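Local coordinates for protein superoxide dismutase 1 (Perkinsus marinus, PDB 2CW2) that probably destroys toxic superoxide radicals, converting them to hydrogen peroxide and oxygen at a protein-bound iron ion, at residues 39-42 with 43-46; 47-51 with 52-56; 118-122 with 123-127. All coordinates share one frame; numbering follows the deposited sequence.

Contact 1: residues 39-42 with 43-46; sequences PYVK and NALE
Leu-45 lies over one face of the Tyr-40 ring: its CD2 stands 4.2 Å from the Tyr-40 ring centroid and 4° off the normal, a CH-pi contact above the centre. Pro-39 CD covers the opposite face near the rim, so the ring is held between two aliphatic groups, and Leu-45 CD1 reaches Tyr-40 CE1 at 3.8 Å. The ring gets there through an unusual chi1 of 33°, with CG between the backbone N and the carbonyl carbon. Beside it, Ala-44 CB packs on Tyr-40 CB at 3.7 Å. A type I turn from Val-41 to Ala-44 brings these residues together, closed by Ala-44 N to Val-41 O (3.1 Å), the donor well above the carbonyl plane.

The solvent side is looser: Val-41 and Asn-43 are exposed and run side by side, with Val-41 CG2 3.5 Å from Asn-43 OD1.

Away from that pair, water 1 bridges the two turns. It lies 2.6 Å from Lys-42 O, probably as donor, and accepts from Leu-45 N (3.0 Å).

The packed side faces inward: Tyr-40 OH bonds to Phe-109 O of helix 93-110, Tyr-40 and Leu-45 both touch Leu-112 beyond it, and both rest on Leu-54 of helix 51-73.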
loop_
_atom_site.group_PDB
_atom_site.type_symbol
_atom_site.label_atom_id
_atom_site.label_comp_id
_atom_site.label_asym_id
_atom_site.label_seq_id
_atom_site.Cartn_x
_atom_site.Cartn_y
_atom_site.Cartn_z
ATOM N N PRO A 39 5.537 21.892 9.290
ATOM C CA PRO A 39 5.174 23.103 10.045
ATOM C C PRO A 39 5.244 22.976 11.576
ATOM O O PRO A 39 4.773 23.883 12.265
ATOM C CB PRO A 39 3.745 23.424 9.567
ATOM C CG PRO A 39 3.249 22.189 8.835
ATOM C CD PRO A 39 4.370 21.191 8.731
ATOM N N TYR A 40 5.825 21.889 12.088
ATOM C CA TYR A 40 5.946 21.654 13.528
ATOM C C TYR A 40 7.163 20.757 13.758
ATOM O O TYR A 40 7.663 20.105 12.815
ATOM C CB TYR A 40 4.662 20.992 14.085
ATOM C CG TYR A 40 4.008 20.074 13.064
ATOM C CD1 TYR A 40 4.553 18.821 12.779
ATOM C CD2 TYR A 40 2.874 20.484 12.351
ATOM C CE1 TYR A 40 3.999 18.001 11.806
ATOM C CE2 TYR A 40 2.306 19.668 11.375
ATOM C CZ TYR A 40 2.882 18.424 11.113
ATOM O OH TYR A 40 2.339 17.602 10.154
ATOM N N VAL A 41 7.639 20.711 14.999
ATOM C CA VAL A 41 8.792 19.876 15.326
ATOM C C VAL A 41 8.342 18.410 15.367
ATOM O O VAL A 41 7.139 18.111 15.370
ATOM C CB VAL A 41 9.426 20.286 16.660
ATOM C CG1 VAL A 41 9.832 21.769 16.611
ATOM C CG2 VAL A 41 8.442 20.013 17.790
ATOM N N LYS A 42 9.305 17.501 15.383
ATOM C CA LYS A 42 9.012 16.081 15.219
ATOM C C LYS A 42 8.136 15.456 16.303
ATOM O O LYS A 42 7.359 14.534 16.006
ATOM C CB LYS A 42 10.310 15.292 15.060
ATOM C CG LYS A 42 11.075 15.648 13.788
ATOM C CD LYS A 42 10.351 15.139 12.525
ATOM C CE LYS A 42 11.149 15.436 11.252
ATOM N NZ LYS A 42 12.460 14.724 11.207
ATOM N N ASN A 43 8.217 15.958 17.540
ATOM C CA ASN A 43 7.416 15.354 18.608
ATOM C C ASN A 43 6.070 16.058 18.846
ATOM O O ASN A 43 5.339 15.746 19.796
ATOM C CB ASN A 43 8.237 15.207 19.912
ATOM C CG ASN A 43 8.473 16.519 20.621
ATOM O OD1 ASN A 43 7.951 17.562 20.221
ATOM N ND2 ASN A 43 9.250 16.469 21.719
ATOM N N ALA A 44 5.730 16.965 17.935
ATOM C CA ALA A 44 4.647 17.909 18.165
ATOM C C ALA A 44 3.249 17.277 18.100
ATOM O O ALA A 44 2.305 17.834 18.659
ATOM C CB ALA A 44 4.752 19.082 17.210
ATOM N N LEU A 45 3.139 16.136 17.414
ATOM C CA LEU A 45 1.871 15.429 17.222
ATOM C C LEU A 45 1.684 14.233 18.168
ATOM O O LEU A 45 0.705 13.475 18.058
ATOM C CB LEU A 45 1.742 14.962 15.754
ATOM C CG LEU A 45 1.960 16.039 14.700
ATOM C CD1 LEU A 45 1.611 15.485 13.324
ATOM C CD2 LEU A 45 1.130 17.286 15.026
ATOM N N GLU A 46 2.606 14.058 19.111
ATOM C CA GLU A 46 2.479 12.965 20.082
ATOM C C GLU A 46 1.338 13.240 21.061
ATOM O O GLU A 46 1.078 14.399 21.400
ATOM C CB GLU A 46 3.804 12.757 20.828
ATOM C CG GLU A 46 4.571 11.512 20.341
ATOM C CD GLU A 46 5.935 11.855 19.782
ATOM O OE1 GLU A 46 6.835 10.981 19.692
ATOM O OE2 GLU A 46 6.107 13.028 19.418
HETATM O O HOH W 1 4.910 13.868 16.733
#

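Contact 2: residues 47-51 with 52-56; sequences PHMSA and ETLTY
Ser-50 OG accepts a hydrogen bond from Thr-53 N at 3.0 Å, with an N-H...O angle of 159°. A chi1 of 66° folds the hydroxyl back between the Ser-50 backbone N and carbonyl carbon, turning it toward the amides of the first helical turn. Ser-50 O takes the next amide, Leu-54 N, at 3.1 Å and 170°. One residue on, Ala-51 O is gripped twice by Thr-55, whose N and OG1 each lie 2.9 Å from Ala-51 O and approach from opposite faces of the carbonyl plane.

An apolar contact lies beside these bonds. With CG opposite the backbone N and the next torsion extended, the Met-49 chain carries CG and SD across Thr-53 and Leu-54 at about a right angle; Met-49 CG meets Thr-53 CG2 at 3.7 Å, and Met-49 SD meets Leu-54 CD2 at 3.8 Å.

In the second shell, Asp-196 bonds to the Ser-50 hydroxyl through OD1 and to Thr-53 OG1 through OD2, tying both hydroxyls to helix 194-197. Glu-52 OE2 extends to a salt bridge with Arg-198 of the second subunit. The side chain of Thr-53 is about 9 Å from the bound iron (III) ion.

Serine at the N-cap, with the preceding Met-49 packed on Leu-54, makes an N-cap with a hydrophobic staple. It starts helix 51-73, which carries the iron ligand His-57.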
loop_
_atom_site.group_PDB
_atom_site.type_symbol
_atom_site.label_atom_id
_atom_site.label_comp_id
_atom_site.label_asym_id
_atom_site.label_seq_id
_atom_site.Cartn_x
_atom_site.Cartn_y
_atom_site.Cartn_z
ATOM N N PRO A 47 0.662 12.197 21.537
ATOM C CA PRO A 47 0.993 10.795 21.253
ATOM C C PRO A 47 0.308 10.194 20.022
ATOM O O PRO A 47 0.511 9.006 19.712
ATOM C CB PRO A 47 0.497 10.081 22.513
ATOM C CG PRO A 47 -0.739 10.867 22.900
ATOM C CD PRO A 47 -0.484 12.320 22.456
ATOM N N HIS A 48 -0.487 11.001 19.320
ATOM C CA HIS A 48 -1.270 10.520 18.184
ATOM C C HIS A 48 -0.405 10.055 17.004
ATOM O O HIS A 48 -0.735 9.092 16.325
ATOM C CB HIS A 48 -2.233 11.633 17.742
ATOM C CG HIS A 48 -2.898 12.318 18.895
ATOM N ND1 HIS A 48 -3.760 11.661 19.741
ATOM C CD2 HIS A 48 -2.769 13.573 19.386
ATOM C CE1 HIS A 48 -4.172 12.493 20.681
ATOM N NE2 HIS A 48 -3.581 13.657 20.493
ATOM N N MET A 49 0.694 10.754 16.759
ATOM C CA MET A 49 1.621 10.377 15.699
ATOM C C MET A 49 3.021 10.613 16.244
ATOM O O MET A 49 3.307 11.693 16.774
ATOM C CB MET A 49 1.400 11.243 14.443
ATOM C CG MET A 49 2.177 10.788 13.191
ATOM S SD MET A 49 1.756 11.768 11.739
ATOM C CE MET A 49 -0.012 11.316 11.506
ATOM N N SER A 50 3.888 9.609 16.123
ATOM C CA SER A 50 5.192 9.677 16.773
ATOM C C SER A 50 6.193 10.518 16.005
ATOM O O SER A 50 6.044 10.731 14.802
ATOM C CB SER A 50 5.783 8.283 16.978
ATOM O OG SER A 50 6.092 7.649 15.746
ATOM N N ALA A 51 7.243 10.956 16.707
ATOM C CA ALA A 51 8.398 11.570 16.042
ATOM C C ALA A 51 9.046 10.618 15.037
ATOM O O ALA A 51 9.511 11.037 13.960
ATOM C CB ALA A 51 9.438 12.027 17.084
ATOM N N GLU A 52 9.088 9.335 15.375
ATOM C CA GLU A 52 9.694 8.368 14.464
ATOM C C GLU A 52 8.888 8.309 13.151
ATOM O O GLU A 52 9.464 8.282 12.054
ATOM C CB GLU A 52 9.801 6.973 15.108
ATOM C CG GLU A 52 10.439 5.977 14.154
ATOM C CD GLU A 52 10.552 4.572 14.702
ATOM O OE1 GLU A 52 10.225 4.354 15.880
ATOM O OE2 GLU A 52 10.993 3.681 13.937
ATOM N N THR A 53 7.557 8.333 13.267
ATOM C CA THR A 53 6.695 8.369 12.074
ATOM C C THR A 53 6.934 9.619 11.230
ATOM O O THR A 53 7.152 9.532 10.019
ATOM C CB THR A 53 5.228 8.250 12.465
ATOM O OG1 THR A 53 4.966 6.893 12.827
ATOM C CG2 THR A 53 4.284 8.502 11.250
ATOM N N LEU A 54 6.923 10.781 11.856
ATOM C CA LEU A 54 7.189 11.995 11.098
ATOM C C LEU A 54 8.555 12.002 10.416
ATOM O O LEU A 54 8.697 12.518 9.305
ATOM C CB LEU A 54 6.997 13.220 11.971
ATOM C CG LEU A 54 5.528 13.576 12.223
ATOM C CD1 LEU A 54 5.413 14.774 13.173
ATOM C CD2 LEU A 54 4.808 13.858 10.903
ATOM N N THR A 55 9.562 11.429 11.070
ATOM C CA THR A 55 10.895 11.377 10.499
ATOM C C THR A 55 10.924 10.503 9.255
ATOM O O THR A 55 11.385 10.930 8.202
ATOM C CB THR A 55 11.898 10.904 11.555
ATOM O OG1 THR A 55 11.886 11.866 12.614
ATOM C CG2 THR A 55 13.335 10.991 11.030
ATOM N N TYR A 56 10.425 9.282 9.357
ATOM C CA TYR A 56 10.423 8.401 8.193
ATOM C C TYR A 56 9.474 8.897 7.099
ATOM O O TYR A 56 9.826 8.928 5.912
ATOM C CB TYR A 56 10.041 6.983 8.601
ATOM C CG TYR A 56 11.211 6.204 9.140
ATOM C CD1 TYR A 56 12.066 5.535 8.275
ATOM C CD2 TYR A 56 11.481 6.161 10.508
ATOM C CE1 TYR A 56 13.146 4.825 8.742
ATOM C CE2 TYR A 56 12.572 5.449 10.993
ATOM C CZ TYR A 56 13.403 4.781 10.092
ATOM O OH TYR A 56 14.501 4.071 10.533
#

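Contact 3: residues 118-122 with 123-127; sequences GEPTG and KIAEL
The puckered Pro-120 ring, the only side-chain ring in these segments, turns CB and CG toward Ile-124 and Ala-125. Pro-120 CG lies 3.9 Å from Ala-125 CB. The Ala-125 methyl is wedged further in, against the backbone, with its CB 3.3 Å from Pro-120 O. From outside the two segments, Phe-135 of helix 135-148 and Trp-214 of helix 214-223 also pack against the Pro-120 ring.

Ile-124 is modelled with a nearly eclipsed chi1 of 7°, which brings the CG1 branch, and with it CD1, toward Thr-121 and Pro-120. Because this torsion is so unfavourable, the exact placement of the methyl is doubtful, and so is the 3.7 Å approach of Ile-124 CD1 to Pro-120 CB.

The polar join is slight. Gly-122 O accepts from Ala-125 N at 3.2 Å with an angle of only 121°, and from Glu-126 N at 3.4 Å, both weak bonds. Gly-122 itself has a positive phi (68°), a region readily adopted without a side chain, and there the extended chain turns into the helix. Asn-218 of helix 214-223 adds two hydrogen bonds: its ND2 donates to Thr-121 O, and its OD1 accepts from Ile-124 N.

Here the connection after helix 93-110 enters helix 122-132 of the C-terminal domain of this iron superoxide dismutase, with Pro-120 packed on the first helical turn and Asn-218 bonded to both sides of the junction.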
loop_
_atom_site.group_PDB
_atom_site.type_symbol
_atom_site.label_atom_id
_atom_site.label_comp_id
_atom_site.label_asym_id
_atom_site.label_seq_id
_atom_site.Cartn_x
_atom_site.Cartn_y
_atom_site.Cartn_z
ATOM N N GLY A 118 -10.379 18.124 17.509
ATOM C CA GLY A 118 -11.657 18.576 18.009
ATOM C C GLY A 118 -12.649 18.994 16.937
ATOM O O GLY A 118 -12.487 18.722 15.725
ATOM N N GLU A 119 -13.706 19.648 17.388
ATOM C CA GLU A 119 -14.780 20.050 16.485
ATOM C C GLU A 119 -14.316 21.238 15.634
ATOM O O GLU A 119 -13.561 22.102 16.101
ATOM C CB GLU A 119 -16.017 20.396 17.309
ATOM C CG GLU A 119 -16.733 19.154 17.813
ATOM C CD GLU A 119 -17.778 19.446 18.875
ATOM O OE1 GLU A 119 -18.189 18.485 19.569
ATOM O OE2 GLU A 119 -18.194 20.615 19.023
ATOM N N PRO A 120 -14.725 21.275 14.371
ATOM C CA PRO A 120 -14.348 22.391 13.505
ATOM C C PRO A 120 -15.094 23.673 13.895
ATOM O O PRO A 120 -16.214 23.614 14.446
ATOM C CB PRO A 120 -14.815 21.924 12.122
ATOM C CG PRO A 120 -16.047 21.095 12.448
ATOM C CD PRO A 120 -15.586 20.290 13.685
ATOM N N THR A 121 -14.480 24.815 13.609
ATOM C CA THR A 121 -15.151 26.106 13.740
ATOM C C THR A 121 -15.096 26.845 12.393
ATOM O O THR A 121 -14.497 26.351 11.434
ATOM C CB THR A 121 -14.524 26.988 14.883
ATOM O OG1 THR A 121 -13.197 27.401 14.536
ATOM C CG2 THR A 121 -14.300 26.179 16.189
ATOM N N GLY A 122 -15.718 28.023 12.319
ATOM C CA GLY A 122 -15.637 28.840 11.119
ATOM C C GLY A 122 -16.357 28.251 9.913
ATOM O O GLY A 122 -17.294 27.472 10.045
ATOM N N LYS A 123 -15.913 28.608 8.714
ATOM C CA LYS A 123 -16.653 28.219 7.525
ATOM C C LYS A 123 -16.763 26.701 7.260
ATOM O O LYS A 123 -17.820 26.244 6.830
ATOM C CB LYS A 123 -16.131 28.931 6.268
ATOM C CG LYS A 123 -17.147 28.887 5.133
ATOM C CD LYS A 123 -18.288 29.887 5.388
ATOM C CE LYS A 123 -17.756 31.339 5.527
ATOM N NZ LYS A 123 -18.084 32.065 6.823
ATOM N N ILE A 124 -15.715 25.915 7.494
ATOM C CA ILE A 124 -15.888 24.466 7.212
ATOM C C ILE A 124 -16.925 23.880 8.133
ATOM O O ILE A 124 -17.612 22.942 7.757
ATOM C CB ILE A 124 -14.639 23.538 7.384
ATOM C CG1 ILE A 124 -13.464 24.262 7.974
ATOM C CG2 ILE A 124 -14.448 22.531 6.179
ATOM C CD1 ILE A 124 -13.554 24.223 9.449
ATOM N N ALA A 125 -16.997 24.373 9.369
ATOM C CA ALA A 125 -17.969 23.817 10.303
ATOM C C ALA A 125 -19.370 24.005 9.735
ATOM O O ALA A 125 -20.218 23.096 9.759
ATOM C CB ALA A 125 -17.822 24.478 11.685
ATOM N N GLU A 126 -19.608 25.197 9.196
ATOM C CA GLU A 126 -20.883 25.534 8.579
ATOM C C GLU A 126 -21.174 24.620 7.382
ATOM O O GLU A 126 -22.283 24.112 7.241
ATOM C CB GLU A 126 -20.860 27.014 8.148
ATOM C CG GLU A 126 -22.117 27.528 7.469
ATOM C CD GLU A 126 -21.970 28.994 7.071
ATOM O OE1 GLU A 126 -22.148 29.305 5.869
ATOM O OE2 GLU A 126 -21.643 29.825 7.965
ATOM N N LEU A 127 -20.175 24.409 6.534
ATOM C CA LEU A 127 -20.359 23.626 5.302
ATOM C C LEU A 127 -20.524 22.156 5.627
ATOM O O LEU A 127 -21.294 21.438 4.968
ATOM C CB LEU A 127 -19.179 23.841 4.346
ATOM C CG LEU A 127 -19.091 25.272 3.779
ATOM C CD1 LEU A 127 -17.777 25.500 3.047
ATOM C CD2 LEU A 127 -20.266 25.594 2.864
#

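Overall arrangement
Along the chain the three contacts follow in series. Contacts 1 and 2 are neighbours, their centres 8 Å apart, both in the alpha-hairpin domain. The turns of 39-46 fold against the start of helix 51-73: Glu-46 OE1 probably bonds to Ala-51 N, Lys-42 NZ to Thr-55 OG1, and Lys-42 also forms a salt bridge with Asp-59 further along that helix. Contact 3 belongs to the C-terminal domain, with its centre 23 Å from that of contact 1 and 27 Å from that of contact 2, touching neither. Contacts 1 and 2 thus lie on the chain leading into the helix that bears His-57, whereas contact 3 opens helix 122-132, away from the metal site.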